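Local coordinates for glycosyl hydrolases family 31 family protein (Aspergillus niger, PDB 6DRU) that releases alpha-xylose from the non-reducing terminal glucose of xyloglucan oligosaccharides, acting as an alpha-xylosidase of glycoside hydrolase family 31, at residues Ala33-Pro38 with Arg124-Pro129; Gly132-Ala137 with Ser212-Asp217; Phe189-Pro194 with Thr206-Ala211; Thr18-Pro23 with Met62-Ala67. One frame throughout, in Å; residues are numbered along the deposited sequence.

Contact 1 of 4, residues Ala33-Pro38 with Arg124-Pro129; sequences AWPFRP and RYYYWP
Strands 33-35 and 124-127, from two different sheets, approach to 9.0 Å between axes at an angle of 38°, with Pro35 facing Tyr126. The proline supplies the central contact. Its CG lies over one face of the Tyr126 ring, 3.9 Å from the ring centroid, a CH-pi contact. Tyr126 has CG beside its own backbone N (chi1 -54°), which presents that face to the proline and carries OH on to within 3.6 Å of Ala33 CB; the hydroxyl itself is bonded to Glu17. The same Pro35 CG also meets Trp128, at 3.8 Å from CZ2, so one pyrrolidine ring touches two aromatic residues. Phe36 approaches the same corner of the indole with its edge, CD2 being 4.1 Å from Trp128 CZ2. Arg37 crosses the indole with its guanidinium turned 70° from the ring plane. Its NH1 lies 3.2 Å from Trp128 NE1, but both are donors: the indole N-H is spent on Ala133 O, and Arg37 NH2 on Asn426 and Gly430 of the second subunit. Across this contact the cohesion is therefore apolar and CH-pi, while Tyr126 OH, Trp128 NE1 and Arg37 NH2 find their partners outside the two segments.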
loop_
_atom_site.group_PDB
_atom_site.type_symbol
_atom_site.label_atom_id
_atom_site.label_comp_id
_atom_site.label_asym_id
_atom_site.label_seq_id
_atom_site.Cartn_x
_atom_site.Cartn_y
_atom_site.Cartn_z
ATOM N N ALA A 33 7.252 12.733 -19.144
ATOM C CA ALA A 33 7.592 11.319 -19.174
ATOM C C ALA A 33 6.565 10.525 -18.380
ATOM O O ALA A 33 6.066 10.995 -17.353
ATOM C CB ALA A 33 8.998 11.070 -18.609
ATOM N N TRP A 34 6.256 9.317 -18.862
ATOM C CA TRP A 34 5.290 8.449 -18.204
ATOM C C TRP A 34 5.586 6.992 -18.524
ATOM O O TRP A 34 5.969 6.681 -19.661
ATOM C CB TRP A 34 3.855 8.785 -18.623
ATOM C CG TRP A 34 3.578 8.615 -20.092
ATOM C CD1 TRP A 34 3.157 7.480 -20.721
ATOM C CD2 TRP A 34 3.690 9.617 -21.110
ATOM N NE1 TRP A 34 3.005 7.710 -22.067
ATOM C CE2 TRP A 34 3.327 9.015 -22.331
ATOM C CE3 TRP A 34 4.066 10.964 -21.109
ATOM C CZ2 TRP A 34 3.325 9.713 -23.537
ATOM C CZ3 TRP A 34 4.066 11.656 -22.308
ATOM C CH2 TRP A 34 3.698 11.028 -23.504
ATOM N N PRO A 35 5.441 6.086 -17.550
ATOM C CA PRO A 35 5.599 4.655 -17.838
ATOM C C PRO A 35 4.283 3.944 -18.131
ATOM O O PRO A 35 3.291 4.127 -17.415
ATOM C CB PRO A 35 6.245 4.119 -16.556
ATOM C CG PRO A 35 5.694 5.002 -15.480
ATOM C CD PRO A 35 5.434 6.360 -16.101
ATOM N N PHE A 36 4.274 3.138 -19.198
ATOM C CA PHE A 36 3.163 2.263 -19.571
ATOM C C PHE A 36 1.901 3.010 -19.999
ATOM O O PHE A 36 1.532 2.971 -21.178
ATOM C CB PHE A 36 2.832 1.295 -18.431
ATOM C CG PHE A 36 3.860 0.212 -18.237
ATOM C CD1 PHE A 36 3.892 -0.887 -19.080
ATOM C CD2 PHE A 36 4.787 0.290 -17.209
ATOM C CE1 PHE A 36 4.832 -1.886 -18.909
ATOM C CE2 PHE A 36 5.730 -0.710 -17.029
ATOM C CZ PHE A 36 5.752 -1.798 -17.881
ATOM N N ARG A 37 1.224 3.694 -19.064
ATOM C CA ARG A 37 -0.082 4.238 -19.435
ATOM C C ARG A 37 0.041 5.687 -19.870
ATOM O O ARG A 37 0.703 6.483 -19.186
ATOM C CB ARG A 37 -1.082 4.142 -18.278
ATOM C CG ARG A 37 -1.176 2.788 -17.588
ATOM C CD ARG A 37 -0.080 2.577 -16.557
ATOM N NE ARG A 37 -0.046 1.198 -16.089
ATOM C CZ ARG A 37 0.910 0.699 -15.316
ATOM N NH1 ARG A 37 1.916 1.468 -14.925
ATOM N NH2 ARG A 37 0.857 -0.570 -14.934
ATOM N N PRO A 38 -0.597 6.059 -20.976
ATOM C CA PRO A 38 -0.502 7.434 -21.478
ATOM C C PRO A 38 -1.197 8.406 -20.542
ATOM O O PRO A 38 -2.015 7.996 -19.703
ATOM C CB PRO A 38 -1.217 7.362 -22.839
ATOM C CG PRO A 38 -1.231 5.910 -23.194
ATOM C CD PRO A 38 -1.352 5.191 -21.891
ATOM N N ARG A 124 15.444 8.570 -14.063
ATOM C CA ARG A 124 13.984 8.619 -14.127
ATOM C C ARG A 124 13.477 7.346 -13.456
ATOM O O ARG A 124 13.217 6.341 -14.122
ATOM C CB ARG A 124 13.489 8.742 -15.572
ATOM C CG ARG A 124 14.027 9.961 -16.308
ATOM C CD ARG A 124 13.329 10.167 -17.646
ATOM N NE ARG A 124 13.608 9.089 -18.590
ATOM C CZ ARG A 124 14.592 9.112 -19.484
ATOM N NH1 ARG A 124 15.401 10.160 -19.558
ATOM N NH2 ARG A 124 14.769 8.084 -20.303
ATOM N N TYR A 125 13.340 7.391 -12.134
ATOM C CA TYR A 125 13.018 6.219 -11.332
ATOM C C TYR A 125 11.523 6.176 -11.042
ATOM O O TYR A 125 10.949 7.166 -10.577
ATOM C CB TYR A 125 13.811 6.229 -10.024
ATOM C CG TYR A 125 13.828 4.902 -9.302
ATOM C CD1 TYR A 125 12.845 4.579 -8.377
ATOM C CD2 TYR A 125 14.832 3.971 -9.545
ATOM C CE1 TYR A 125 12.858 3.365 -7.713
ATOM C CE2 TYR A 125 14.853 2.755 -8.887
ATOM C CZ TYR A 125 13.864 2.456 -7.972
ATOM O OH TYR A 125 13.880 1.247 -7.313
ATOM N N TYR A 126 10.901 5.031 -11.312
ATOM C CA TYR A 126 9.478 4.828 -11.077
ATOM C C TYR A 126 9.278 3.713 -10.060
ATOM O O TYR A 126 10.030 2.734 -10.039
ATOM C CB TYR A 126 8.743 4.486 -12.376
ATOM C CG TYR A 126 8.973 5.485 -13.485
ATOM C CD1 TYR A 126 8.339 6.720 -13.476
ATOM C CD2 TYR A 126 9.819 5.188 -14.545
ATOM C CE1 TYR A 126 8.547 7.635 -14.491
ATOM C CE2 TYR A 126 10.032 6.096 -15.564
ATOM C CZ TYR A 126 9.394 7.317 -15.533
ATOM O OH TYR A 126 9.606 8.223 -16.548
ATOM N N TYR A 127 8.257 3.867 -9.220
ATOM C CA TYR A 127 7.982 2.919 -8.149
ATOM C C TYR A 127 6.479 2.865 -7.924
ATOM O O TYR A 127 5.831 3.910 -7.819
ATOM C CB TYR A 127 8.716 3.327 -6.868
ATOM C CG TYR A 127 8.318 2.556 -5.632
ATOM C CD1 TYR A 127 8.806 1.277 -5.398
ATOM C CD2 TYR A 127 7.477 3.120 -4.683
ATOM C CE1 TYR A 127 8.451 0.573 -4.259
ATOM C CE2 TYR A 127 7.117 2.427 -3.542
ATOM C CZ TYR A 127 7.606 1.154 -3.334
ATOM O OH TYR A 127 7.247 0.464 -2.195
ATOM N N TRP A 128 5.932 1.652 -7.852
ATOM C CA TRP A 128 4.494 1.453 -7.698
ATOM C C TRP A 128 4.185 0.976 -6.287
ATOM O O TRP A 128 4.427 -0.197 -5.960
ATOM C CB TRP A 128 3.971 0.452 -8.732
ATOM C CG TRP A 128 3.837 1.033 -10.107
ATOM C CD1 TRP A 128 2.736 1.641 -10.636
ATOM C CD2 TRP A 128 4.844 1.069 -11.127
ATOM N NE1 TRP A 128 2.993 2.050 -11.922
ATOM C CE2 TRP A 128 4.280 1.712 -12.247
ATOM C CE3 TRP A 128 6.166 0.620 -11.202
ATOM C CZ2 TRP A 128 4.991 1.915 -13.426
ATOM C CZ3 TRP A 128 6.870 0.822 -12.374
ATOM C CH2 TRP A 128 6.281 1.464 -13.470
ATOM N N PRO A 129 3.655 1.833 -5.417
ATOM C CA PRO A 129 3.412 1.427 -4.028
ATOM C C PRO A 129 2.048 0.788 -3.818
ATOM O O PRO A 129 1.857 0.032 -2.860
ATOM C CB PRO A 129 3.529 2.749 -3.264
ATOM C CG PRO A 129 3.028 3.766 -4.243
ATOM C CD PRO A 129 3.406 3.272 -5.623
#

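Contact 2 of 4, residues Gly132-Ala137 with Ser212-Asp217; sequences GAEFSA and STTLVD
Residues 132-137 and 212-217 run antiparallel where Phe135 and Thr213 form a hydrogen-bonded pair, their CA atoms 5.7 Å apart. Phe135 N reaches Thr213 O at 3.1 Å in a nearly straight line (177°), whereas Thr213 N meets Phe135 O at 2.9 Å with a more bent hydrogen (145°). Phe135 holds its ring between the backbone N and the carbonyl carbon (chi1 58°), which folds the ring back over the partner strand: Thr213 O lies over one face, offset toward the rim and 3.3 Å from CD1. From the same threonine, CG2 comes within 3.7 Å of CE2. The ring continues past the pair to the backbone of Thr214 and Leu215, and Val216 CG2 sits at its edge. That methyl also packs against Ala137 CB at 3.7 Å. Thr213 OG1 donates to Leu215 O at 3.0 Å from above the carbonyl plane, tying together the short link that follows. At the end that meets the second subunit, Glu134 lays its CG near Thr214 CG2; its backbone N bonds to OE2 of Glu134 of the second subunit, and its own OE2 makes a weak bond to Ala133 N of that subunit. This is the rim of a beta-sandwich: the chain turns the corner from strand 205-213 of one sheet into strand 216-222 of the other, with the Phe135 ring packed against the bend on the interior side.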
loop_
_atom_site.group_PDB
_atom_site.type_symbol
_atom_site.label_atom_id
_atom_site.label_comp_id
_atom_site.label_asym_id
_atom_site.label_seq_id
_atom_site.Cartn_x
_atom_site.Cartn_y
_atom_site.Cartn_z
ATOM N N GLY A 132 -2.864 -0.164 -7.862
ATOM C CA GLY A 132 -3.206 0.465 -9.120
ATOM C C GLY A 132 -1.980 0.861 -9.915
ATOM O O GLY A 132 -0.860 0.422 -9.648
ATOM N N ALA A 133 -2.206 1.718 -10.910
ATOM C CA ALA A 133 -1.158 2.124 -11.834
ATOM C C ALA A 133 -0.471 3.425 -11.442
ATOM O O ALA A 133 0.545 3.770 -12.054
ATOM C CB ALA A 133 -1.724 2.261 -13.253
ATOM N N GLU A 134 -0.994 4.151 -10.454
ATOM C CA GLU A 134 -0.327 5.364 -9.998
ATOM C C GLU A 134 1.034 5.023 -9.408
ATOM O O GLU A 134 1.206 3.992 -8.752
ATOM C CB GLU A 134 -1.180 6.091 -8.958
ATOM C CG GLU A 134 -2.512 6.597 -9.479
ATOM C CD GLU A 134 -3.373 7.201 -8.385
ATOM O OE1 GLU A 134 -3.164 8.386 -8.048
ATOM O OE2 GLU A 134 -4.252 6.486 -7.853
ATOM N N PHE A 135 2.008 5.896 -9.648
ATOM C CA PHE A 135 3.392 5.625 -9.295
ATOM C C PHE A 135 4.003 6.825 -8.590
ATOM O O PHE A 135 3.533 7.959 -8.714
ATOM C CB PHE A 135 4.231 5.282 -10.537
ATOM C CG PHE A 135 4.229 6.363 -11.585
ATOM C CD1 PHE A 135 3.246 6.399 -12.562
ATOM C CD2 PHE A 135 5.206 7.347 -11.588
ATOM C CE1 PHE A 135 3.236 7.394 -13.523
ATOM C CE2 PHE A 135 5.201 8.344 -12.545
ATOM C CZ PHE A 135 4.214 8.368 -13.514
ATOM N N SER A 136 5.069 6.553 -7.845
ATOM C CA SER A 136 5.941 7.579 -7.303
ATOM C C SER A 136 7.132 7.761 -8.237
ATOM O O SER A 136 7.597 6.810 -8.872
ATOM C CB SER A 136 6.413 7.216 -5.894
ATOM O OG SER A 136 7.637 6.503 -5.929
ATOM N N ALA A 137 7.618 8.996 -8.328
ATOM C CA ALA A 137 8.658 9.343 -9.286
ATOM C C ALA A 137 9.808 10.038 -8.581
ATOM O O ALA A 137 9.596 10.847 -7.673
ATOM C CB ALA A 137 8.111 10.246 -10.397
ATOM N N SER A 212 2.743 10.586 -5.547
ATOM C CA SER A 212 1.816 9.821 -6.367
ATOM C C SER A 212 1.428 10.670 -7.564
ATOM O O SER A 212 1.002 11.817 -7.399
ATOM C CB SER A 212 0.572 9.410 -5.569
ATOM O OG SER A 212 -0.377 8.760 -6.398
ATOM N N THR A 213 1.582 10.111 -8.759
ATOM C CA THR A 213 1.280 10.845 -9.979
ATOM C C THR A 213 1.079 9.852 -11.113
ATOM O O THR A 213 1.388 8.664 -10.991
ATOM C CB THR A 213 2.390 11.842 -10.323
ATOM O OG1 THR A 213 2.006 12.615 -11.467
ATOM C CG2 THR A 213 3.688 11.108 -10.628
ATOM N N THR A 214 0.548 10.360 -12.223
ATOM C CA THR A 214 0.426 9.595 -13.453
ATOM C C THR A 214 1.279 10.161 -14.576
ATOM O O THR A 214 1.244 9.629 -15.691
ATOM C CB THR A 214 -1.039 9.532 -13.907
ATOM O OG1 THR A 214 -1.470 10.832 -14.330
ATOM C CG2 THR A 214 -1.929 9.050 -12.768
ATOM N N LEU A 215 2.051 11.218 -14.312
ATOM C CA LEU A 215 2.818 11.909 -15.339
ATOM C C LEU A 215 3.816 12.874 -14.713
ATOM O O LEU A 215 3.457 13.658 -13.828
ATOM C CB LEU A 215 1.884 12.667 -16.286
ATOM C CG LEU A 215 2.555 13.632 -17.266
ATOM C CD1 LEU A 215 3.452 12.876 -18.230
ATOM C CD2 LEU A 215 1.517 14.450 -18.018
ATOM N N VAL A 216 5.068 12.829 -15.166
ATOM C CA VAL A 216 6.105 13.761 -14.738
ATOM C C VAL A 216 6.204 14.873 -15.772
ATOM O O VAL A 216 6.119 14.620 -16.980
ATOM C CB VAL A 216 7.457 13.045 -14.552
ATOM C CG1 VAL A 216 8.507 14.011 -14.037
ATOM C CG2 VAL A 216 7.305 11.875 -13.598
ATOM N N ASP A 217 6.384 16.107 -15.302
ATOM C CA ASP A 217 6.340 17.274 -16.179
ATOM C C ASP A 217 7.232 18.362 -15.601
ATOM O O ASP A 217 7.027 18.792 -14.461
ATOM C CB ASP A 217 4.898 17.774 -16.332
ATOM C CG ASP A 217 4.762 18.896 -17.348
ATOM O OD1 ASP A 217 5.756 19.220 -18.032
ATOM O OD2 ASP A 217 3.648 19.449 -17.469
#

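Contact 3 of 4, residues Phe189-Pro194 with Thr206-Ala211; sequences FIWNMP and TRFTAA
Between Trp191 and Met193, the two residues that flank it and reach across to strand 206-210, Asn192 has its ND2 gripped by Ser45 OG and Asp217 OD2 while its OD1 takes the backbone N of Phe46. Asn192 is also the centre of an inverse gamma turn, closed by a weak bond from Met193 N to Trp191 O, so the chain bends at Asn192, whose side chain is held by these outside partners. The neighbours that point the other way make the contact. Trp191 projects its indole with CG opposite the backbone N (chi1 -179°), and Phe208 CB sits squarely over the six-membered ring, 3.4 Å from its centroid. Met193 CG covers the opposite face, nearer the rim, which leaves the indole sandwiched between two aliphatic carbons. Twice bent, the methionine chain then swings its CE to 3.7 Å from Ala210 CB. Beyond CB, the Phe208 ring runs nearly parallel to both aromatic neighbours but slides past them with little overlap; its centroid is 5.1 Å from that of Phe189, with the planes at 12°. Their nearest atoms, Phe189 CE1 and Phe208 CE1, are 3.6 Å apart. With strand axes 9.8 Å apart and inclined by 23°, this is the face-to-face packing of a beta-sandwich core, filled here by an aromatic cluster of Phe189, Trp191 and Phe208.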
loop_
_atom_site.group_PDB
_atom_site.type_symbol
_atom_site.label_atom_id
_atom_site.label_comp_id
_atom_site.label_asym_id
_atom_site.label_seq_id
_atom_site.Cartn_x
_atom_site.Cartn_y
_atom_site.Cartn_z
ATOM N N PHE A 189 14.137 26.511 -13.643
ATOM C CA PHE A 189 13.566 25.172 -13.680
ATOM C C PHE A 189 12.229 25.180 -12.957
ATOM O O PHE A 189 12.115 25.747 -11.866
ATOM C CB PHE A 189 14.530 24.165 -13.037
ATOM C CG PHE A 189 14.122 22.724 -13.195
ATOM C CD1 PHE A 189 13.231 22.138 -12.309
ATOM C CD2 PHE A 189 14.653 21.948 -14.212
ATOM C CE1 PHE A 189 12.865 20.812 -12.446
ATOM C CE2 PHE A 189 14.292 20.620 -14.352
ATOM C CZ PHE A 189 13.396 20.052 -13.468
ATOM N N ILE A 190 11.223 24.553 -13.565
ATOM C CA ILE A 190 9.882 24.461 -12.999
ATOM C C ILE A 190 9.484 22.995 -12.949
ATOM O O ILE A 190 9.396 22.336 -13.991
ATOM C CB ILE A 190 8.853 25.263 -13.813
ATOM C CG1 ILE A 190 9.276 26.726 -13.922
ATOM C CG2 ILE A 190 7.471 25.153 -13.180
ATOM C CD1 ILE A 190 8.355 27.558 -14.789
ATOM N N TRP A 191 9.245 22.486 -11.741
ATOM C CA TRP A 191 8.728 21.133 -11.531
ATOM C C TRP A 191 7.208 21.240 -11.511
ATOM O O TRP A 191 6.589 21.452 -10.466
ATOM C CB TRP A 191 9.305 20.552 -10.246
ATOM C CG TRP A 191 8.892 19.152 -9.875
ATOM C CD1 TRP A 191 8.008 18.795 -8.898
ATOM C CD2 TRP A 191 9.382 17.927 -10.437
ATOM N NE1 TRP A 191 7.904 17.428 -8.826
ATOM C CE2 TRP A 191 8.736 16.871 -9.760
ATOM C CE3 TRP A 191 10.294 17.618 -11.451
ATOM C CZ2 TRP A 191 8.972 15.533 -10.067
ATOM C CZ3 TRP A 191 10.527 16.286 -11.753
ATOM C CH2 TRP A 191 9.870 15.261 -11.061
ATOM N N ASN A 192 6.599 21.109 -12.692
ATOM C CA ASN A 192 5.165 21.346 -12.883
ATOM C C ASN A 192 4.367 20.135 -12.393
ATOM O O ASN A 192 3.817 19.346 -13.164
ATOM C CB ASN A 192 4.873 21.653 -14.346
ATOM C CG ASN A 192 3.438 22.083 -14.579
ATOM O OD1 ASN A 192 2.786 22.630 -13.688
ATOM N ND2 ASN A 192 2.935 21.836 -15.782
ATOM N N MET A 193 4.305 20.002 -11.066
ATOM C CA MET A 193 3.683 18.851 -10.428
ATOM C C MET A 193 2.903 19.308 -9.199
ATOM O O MET A 193 3.444 20.062 -8.371
ATOM C CB MET A 193 4.736 17.811 -10.030
ATOM C CG MET A 193 5.628 17.352 -11.171
ATOM S SD MET A 193 4.835 16.122 -12.218
ATOM C CE MET A 193 5.045 14.653 -11.216
ATOM N N PRO A 194 1.647 18.886 -9.049
ATOM C CA PRO A 194 0.880 19.212 -7.840
ATOM C C PRO A 194 1.053 18.229 -6.692
ATOM O O PRO A 194 0.445 18.433 -5.635
ATOM C CB PRO A 194 -0.563 19.177 -8.359
ATOM C CG PRO A 194 -0.535 18.110 -9.395
ATOM C CD PRO A 194 0.827 18.178 -10.047
ATOM N N THR A 206 20.706 17.243 -8.195
ATOM C CA THR A 206 19.422 17.862 -7.904
ATOM C C THR A 206 18.326 16.839 -8.167
ATOM O O THR A 206 18.255 16.269 -9.262
ATOM C CB THR A 206 19.206 19.108 -8.765
ATOM O OG1 THR A 206 20.224 20.073 -8.474
ATOM C CG2 THR A 206 17.842 19.717 -8.482
ATOM N N ARG A 207 17.474 16.604 -7.170
ATOM C CA ARG A 207 16.464 15.558 -7.258
ATOM C C ARG A 207 15.102 16.091 -6.841
ATOM O O ARG A 207 14.970 16.716 -5.785
ATOM C CB ARG A 207 16.838 14.353 -6.391
ATOM C CG ARG A 207 15.844 13.214 -6.488
ATOM C CD ARG A 207 16.283 12.018 -5.668
ATOM N NE ARG A 207 16.672 10.897 -6.516
ATOM C CZ ARG A 207 16.926 9.673 -6.064
ATOM N NH1 ARG A 207 16.828 9.411 -4.767
ATOM N NH2 ARG A 207 17.274 8.710 -6.907
ATOM N N PHE A 208 14.095 15.829 -7.670
ATOM C CA PHE A 208 12.702 16.111 -7.358
ATOM C C PHE A 208 11.934 14.800 -7.296
ATOM O O PHE A 208 12.189 13.886 -8.087
ATOM C CB PHE A 208 12.073 17.035 -8.403
ATOM C CG PHE A 208 12.728 18.381 -8.491
ATOM C CD1 PHE A 208 13.824 18.581 -9.317
ATOM C CD2 PHE A 208 12.251 19.448 -7.748
ATOM C CE1 PHE A 208 14.432 19.820 -9.400
ATOM C CE2 PHE A 208 12.854 20.691 -7.826
ATOM C CZ PHE A 208 13.947 20.877 -8.653
ATOM N N THR A 209 10.992 14.707 -6.357
ATOM C CA THR A 209 10.190 13.505 -6.188
ATOM C C THR A 209 8.709 13.858 -6.179
ATOM O O THR A 209 8.321 14.984 -5.853
ATOM C CB THR A 209 10.534 12.748 -4.891
ATOM O OG1 THR A 209 10.099 13.508 -3.758
ATOM C CG2 THR A 209 12.034 12.502 -4.788
ATOM N N ALA A 210 7.887 12.877 -6.546
ATOM C CA ALA A 210 6.435 13.003 -6.518
ATOM C C ALA A 210 5.866 11.779 -5.818
ATOM O O ALA A 210 6.141 10.646 -6.229
ATOM C CB ALA A 210 5.863 13.134 -7.932
ATOM N N ALA A 211 5.077 12.006 -4.764
ATOM C CA ALA A 211 4.570 10.896 -3.960
ATOM C C ALA A 211 3.643 9.995 -4.767
ATOM O O ALA A 211 3.735 8.764 -4.686
ATOM C CB ALA A 211 3.850 11.433 -2.724
#

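Contact 4 of 4, residues Thr18-Pro23 with Met62-Ala67; sequences TILIQP and MSYDTA
Leu20 and Gln22 belong to strand 17-23 of the larger sheet of the N-terminal beta-sandwich, and on them rests the loop 62-65 that leads into edge strand 66-68. The loop is not a sheet neighbour of this strand; strand 10-14 runs between strands 17-23 and 66-68, and strand 17-23 reaches the loop through its side chains, without backbone pairing. Gln22 provides the polar part. Its NE2 donates to Ser63 O at 2.6 Å with an angle of 156° at the hydrogen, and the acceptor lies only 6° out of the amide plane. On the carbonyl side the donor is tilted slightly from the plane. NE2 also bonds to Gly61 O, while OE1 accepts from Arg32 NH2, so the amide is held at both ends, which is consistent with its modelled orientation. Ser63 OG turns to His60 O instead. Leu20 forms the apolar half: with CG placed opposite the backbone N (chi1 174°), its two methyls touch different residues of the loop. CD2 lies 3.8 Å from Met62 CG, the two side chains crossing at about a right angle. CD1 meets Tyr64 at the root of its side chain, 3.7 Å from CB. The tyrosine keeps its ring between the backbone N and carbonyl carbon, an orientation in which Met62 O lies in the ring plane, at its edge.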
loop_
_atom_site.group_PDB
_atom_site.type_symbol
_atom_site.label_atom_id
_atom_site.label_comp_id
_atom_site.label_asym_id
_atom_site.label_seq_id
_atom_site.Cartn_x
_atom_site.Cartn_y
_atom_site.Cartn_z
ATOM N N THR A 18 7.777 6.627 -22.024
ATOM C CA THR A 18 7.750 7.559 -23.142
ATOM C C THR A 18 8.163 8.938 -22.648
ATOM O O THR A 18 7.638 9.418 -21.639
ATOM C CB THR A 18 6.356 7.620 -23.771
ATOM O OG1 THR A 18 5.948 6.302 -24.160
ATOM C CG2 THR A 18 6.361 8.523 -24.994
ATOM N N ILE A 19 9.090 9.575 -23.359
ATOM C CA ILE A 19 9.570 10.911 -23.018
ATOM C C ILE A 19 9.261 11.836 -24.185
ATOM O O ILE A 19 9.700 11.590 -25.315
ATOM C CB ILE A 19 11.074 10.929 -22.698
ATOM C CG1 ILE A 19 11.414 9.938 -21.580
ATOM C CG2 ILE A 19 11.511 12.332 -22.312
ATOM C CD1 ILE A 19 11.923 8.603 -22.077
ATOM N N LEU A 20 8.506 12.899 -23.913
ATOM C CA LEU A 20 8.111 13.876 -24.922
ATOM C C LEU A 20 8.763 15.212 -24.585
ATOM O O LEU A 20 8.372 15.873 -23.617
ATOM C CB LEU A 20 6.591 14.005 -24.989
ATOM C CG LEU A 20 6.038 15.090 -25.913
ATOM C CD1 LEU A 20 6.416 14.805 -27.356
ATOM C CD2 LEU A 20 4.528 15.209 -25.764
ATOM N N ILE A 21 9.757 15.603 -25.379
ATOM C CA ILE A 21 10.473 16.860 -25.201
ATOM C C ILE A 21 10.027 17.813 -26.302
ATOM O O ILE A 21 10.128 17.487 -27.491
ATOM C CB ILE A 21 11.994 16.656 -25.236
ATOM C CG1 ILE A 21 12.398 15.481 -24.345
ATOM C CG2 ILE A 21 12.709 17.925 -24.796
ATOM C CD1 ILE A 21 13.261 14.460 -25.052
ATOM N N GLN A 22 9.536 18.987 -25.910
ATOM C CA GLN A 22 9.063 19.976 -26.865
ATOM C C GLN A 22 9.696 21.330 -26.582
ATOM O O GLN A 22 9.901 21.692 -25.416
ATOM C CB GLN A 22 7.536 20.117 -26.808
ATOM C CG GLN A 22 6.779 18.805 -26.835
ATOM C CD GLN A 22 5.314 18.981 -26.495
ATOM O OE1 GLN A 22 4.962 19.303 -25.360
ATOM N NE2 GLN A 22 4.450 18.775 -27.482
ATOM N N PRO A 23 10.018 22.100 -27.620
ATOM C CA PRO A 23 10.373 23.504 -27.399
ATOM C C PRO A 23 9.178 24.251 -26.831
ATOM O O PRO A 23 8.040 24.060 -27.266
ATOM C CB PRO A 23 10.748 24.003 -28.799
ATOM C CG PRO A 23 10.049 23.067 -29.733
ATOM C CD PRO A 23 10.051 21.735 -29.046
ATOM N N MET A 62 0.260 17.763 -27.247
ATOM C CA MET A 62 1.110 16.585 -27.315
ATOM C C MET A 62 1.854 16.471 -28.644
ATOM O O MET A 62 2.378 15.399 -28.962
ATOM C CB MET A 62 0.271 15.327 -27.074
ATOM C CG MET A 62 0.840 14.372 -26.038
ATOM S SD MET A 62 0.652 14.988 -24.354
ATOM C CE MET A 62 -1.132 15.116 -24.238
ATOM N N SER A 63 1.922 17.553 -29.417
ATOM C CA SER A 63 2.443 17.470 -30.775
ATOM C C SER A 63 3.956 17.277 -30.782
ATOM O O SER A 63 4.675 17.824 -29.942
ATOM C CB SER A 63 2.075 18.729 -31.559
ATOM O OG SER A 63 2.785 19.856 -31.074
ATOM N N TYR A 64 4.432 16.489 -31.743
ATOM C CA TYR A 64 5.858 16.260 -31.921
ATOM C C TYR A 64 6.136 15.982 -33.391
ATOM O O TYR A 64 5.236 15.645 -34.164
ATOM C CB TYR A 64 6.361 15.103 -31.048
ATOM C CG TYR A 64 5.669 13.784 -31.306
ATOM C CD1 TYR A 64 4.489 13.458 -30.649
ATOM C CD2 TYR A 64 6.192 12.866 -32.207
ATOM C CE1 TYR A 64 3.851 12.254 -30.881
ATOM C CE2 TYR A 64 5.561 11.660 -32.447
ATOM C CZ TYR A 64 4.390 11.361 -31.782
ATOM O OH TYR A 64 3.757 10.161 -32.014
ATOM N N ASP A 65 7.406 16.128 -33.766
ATOM C CA ASP A 65 7.849 15.957 -35.143
ATOM C C ASP A 65 8.588 14.655 -35.389
ATOM O O ASP A 65 8.481 14.099 -36.483
ATOM C CB ASP A 65 8.768 17.115 -35.557
ATOM C CG ASP A 65 8.051 18.173 -36.368
ATOM O OD1 ASP A 65 6.821 18.052 -36.552
ATOM O OD2 ASP A 65 8.720 19.124 -36.828
ATOM N N THR A 66 9.326 14.157 -34.401
ATOM C CA THR A 66 10.200 13.008 -34.577
ATOM C C THR A 66 9.930 11.988 -33.484
ATOM O O THR A 66 9.768 12.344 -32.314
ATOM C CB THR A 66 11.679 13.430 -34.545
ATOM O OG1 THR A 66 11.887 14.515 -35.459
ATOM C CG2 THR A 66 12.583 12.268 -34.930
ATOM N N ALA A 67 9.883 10.717 -33.876
ATOM C CA ALA A 67 9.708 9.605 -32.953
ATOM C C ALA A 67 10.885 8.655 -33.099
ATOM O O ALA A 67 11.278 8.314 -34.219
ATOM C CB ALA A 67 8.391 8.869 -33.211
#

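How the contacts relate
All four contacts belong to the beta-sandwich, yet each illustrates a different way of joining its parts. Contacts 1 and 3 bridge the two sheets through buried aromatic, proline and methionine side chains. Contact 2 lies between them at the rim and adds main-chain pairing; it shares strand 205-213 with contact 3, which is nested inside the loop it closes, and touches contact 1 through Tyr127 O to Ser136 N. Contact 4 is the more exposed one, fixing a loop by a glutamine amide and a leucine, and it joins contact 1 through neighbouring strands 17-23 and 28-35. Contacts 1 and 2 also meet the second subunit, whereas contact 4 touches none.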